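Local coordinates for UDP-N-acetylmuramate-alanine ligase MurC (Thermotoga maritima, PDB 1J6U), which joins L-alanine to UDP-N-acetylmuramate at the expense of ATP, a step of peptidoglycan biosynthesis in cell wall formation, at residues P97-R101 with L102-R106. Residues are numbered along the deposited sequence; the frame is centred on the assembly and turned at random.
Sequences PIENR and LHYFR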
loop_
_atom_site.group_PDB
_atom_site.type_symbol
_atom_site.label_atom_id
_atom_site.label_comp_id
_atom_site.label_asym_id
_atom_site.label_seq_id
_atom_site.Cartn_x
_atom_site.Cartn_y
_atom_site.Cartn_z
ATOM N N PRO A 97 -17.909 -3.348 25.191
ATOM C CA PRO A 97 -16.624 -3.992 24.875
ATOM C C PRO A 97 -15.923 -3.242 23.733
ATOM O O PRO A 97 -16.544 -2.828 22.739
ATOM C CB PRO A 97 -17.033 -5.403 24.487
ATOM C CG PRO A 97 -18.440 -5.176 23.868
ATOM C CD PRO A 97 -19.054 -4.218 24.872
ATOM N N ILE A 98 -14.628 -3.046 23.906
ATOM C CA ILE A 98 -13.832 -2.309 22.949
ATOM C C ILE A 98 -12.736 -3.211 22.467
ATOM O O ILE A 98 -12.061 -3.862 23.268
ATOM C CB ILE A 98 -13.166 -1.088 23.593
ATOM C CG1 ILE A 98 -14.221 -0.042 23.920
ATOM C CG2 ILE A 98 -12.128 -0.487 22.653
ATOM C CD1 ILE A 98 -13.746 0.890 25.001
ATOM N N GLU A 99 -12.565 -3.253 21.153
ATOM C CA GLU A 99 -11.532 -4.079 20.600
ATOM C C GLU A 99 -10.627 -3.329 19.658
ATOM O O GLU A 99 -11.016 -2.295 19.090
ATOM C CB GLU A 99 -12.148 -5.269 19.918
ATOM C CG GLU A 99 -11.365 -6.483 20.244
ATOM C CD GLU A 99 -12.235 -7.683 20.259
ATOM O OE1 GLU A 99 -13.343 -7.570 20.844
ATOM O OE2 GLU A 99 -11.806 -8.721 19.692
ATOM N N ASN A 100 -9.400 -3.837 19.542
ATOM C CA ASN A 100 -8.381 -3.266 18.661
ATOM C C ASN A 100 -8.439 -3.898 17.280
ATOM O O ASN A 100 -8.638 -5.107 17.149
ATOM C CB ASN A 100 -7.003 -3.445 19.287
ATOM C CG ASN A 100 -6.836 -2.576 20.543
ATOM O OD1 ASN A 100 -6.976 -1.349 20.479
ATOM N ND2 ASN A 100 -6.562 -3.205 21.682
ATOM N N ARG A 101 -8.297 -3.057 16.259
ATOM C CA ARG A 101 -8.333 -3.452 14.856
ATOM C C ARG A 101 -7.688 -4.815 14.540
ATOM O O ARG A 101 -8.382 -5.754 14.149
ATOM C CB ARG A 101 -7.666 -2.354 14.023
ATOM C CG ARG A 101 -7.848 -2.467 12.496
ATOM C CD ARG A 101 -7.100 -1.326 11.761
ATOM N NE ARG A 101 -5.706 -1.224 12.219
ATOM C CZ ARG A 101 -4.940 -0.129 12.110
ATOM N NH1 ARG A 101 -3.676 -0.123 12.563
ATOM N NH2 ARG A 101 -5.431 0.974 11.550
ATOM N N LEU A 102 -6.379 -4.935 14.756
ATOM C CA LEU A 102 -5.662 -6.158 14.404
ATOM C C LEU A 102 -6.213 -7.352 15.096
ATOM O O LEU A 102 -6.500 -8.377 14.470
ATOM C CB LEU A 102 -4.178 -6.066 14.731
ATOM C CG LEU A 102 -3.206 -6.381 13.605
ATOM C CD1 LEU A 102 -1.943 -6.915 14.233
ATOM C CD2 LEU A 102 -3.811 -7.385 12.607
ATOM N N HIS A 103 -6.347 -7.211 16.404
ATOM C CA HIS A 103 -6.873 -8.275 17.231
ATOM C C HIS A 103 -8.260 -8.706 16.750
ATOM O O HIS A 103 -8.556 -9.889 16.691
ATOM C CB HIS A 103 -6.955 -7.808 18.683
ATOM C CG HIS A 103 -7.433 -8.868 19.609
ATOM N ND1 HIS A 103 -6.578 -9.764 20.214
ATOM C CD2 HIS A 103 -8.687 -9.252 19.949
ATOM C CE1 HIS A 103 -7.283 -10.658 20.883
ATOM N NE2 HIS A 103 -8.565 -10.371 20.738
ATOM N N TYR A 104 -9.113 -7.746 16.412
ATOM C CA TYR A 104 -10.460 -8.062 15.947
ATOM C C TYR A 104 -10.388 -8.761 14.583
ATOM O O TYR A 104 -11.155 -9.682 14.276
ATOM C CB TYR A 104 -11.273 -6.791 15.810
ATOM C CG TYR A 104 -12.685 -7.044 15.364
ATOM C CD1 TYR A 104 -13.620 -7.623 16.231
ATOM C CD2 TYR A 104 -13.105 -6.680 14.079
ATOM C CE1 TYR A 104 -14.949 -7.821 15.832
ATOM C CE2 TYR A 104 -14.420 -6.881 13.671
ATOM C CZ TYR A 104 -15.334 -7.445 14.553
ATOM O OH TYR A 104 -16.627 -7.605 14.149
ATOM N N PHE A 105 -9.464 -8.284 13.763
ATOM C CA PHE A 105 -9.249 -8.863 12.462
ATOM C C PHE A 105 -8.853 -10.344 12.643
ATOM O O PHE A 105 -9.399 -11.242 11.982
ATOM C CB PHE A 105 -8.137 -8.103 11.745
ATOM C CG PHE A 105 -7.888 -8.600 10.377
ATOM C CD1 PHE A 105 -8.928 -8.644 9.451
ATOM C CD2 PHE A 105 -6.631 -9.061 10.013
ATOM C CE1 PHE A 105 -8.724 -9.142 8.167
ATOM C CE2 PHE A 105 -6.412 -9.562 8.735
ATOM C CZ PHE A 105 -7.466 -9.599 7.812
ATOM N N ARG A 106 -7.908 -10.608 13.543
ATOM C CA ARG A 106 -7.537 -11.986 13.749
ATOM C C ARG A 106 -8.735 -12.802 14.156
ATOM O O ARG A 106 -8.933 -13.922 13.684
ATOM C CB ARG A 106 -6.496 -12.141 14.818
ATOM C CG ARG A 106 -5.794 -13.453 14.645
ATOM C CD ARG A 106 -4.884 -13.769 15.774
ATOM N NE ARG A 106 -5.654 -14.202 16.921
ATOM C CZ ARG A 106 -5.103 -14.547 18.066
ATOM N NH1 ARG A 106 -3.787 -14.498 18.188
ATOM N NH2 ARG A 106 -5.862 -14.934 19.077
#
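The carboxylate of E99 meets the imidazole of H103 at its edge: OE2 lies in the ring plane, 3.2 Å from CD2, while the carboxylate plane is turned 57° from the ring. F176 meets the same imidazole with its ring, the two planes inclined to each other. OE2 also sits near the plane of the Y104 ring, at its edge, 4.1 Å from CD1. H103 carries CG anti to its backbone N (chi1 -178°), which swings the imidazole back beside the E99 chain. Replacing E99 with an alanine would probably leave the CD2 edge of H103 without its acidic neighbour and open a gap between the two rings. The last strand of the Rossmann-like N-terminal domain, 98-100, paired in parallel with strand 74-77, passes directly into helix 101-112, the short axes standing at 89°. N100 occupies the N-cap, but its side chain makes no capping bond; OD1 is hydrogen-bonded to K77 NZ. N100 O accepts Y104 N at 2.8 Å, and R101 O likewise takes F105 N at 2.8 Å. The R101 guanidinium, through NH1, makes a salt bridge with E174, and F105 sets its ring edge-to-face with F146 and Y168.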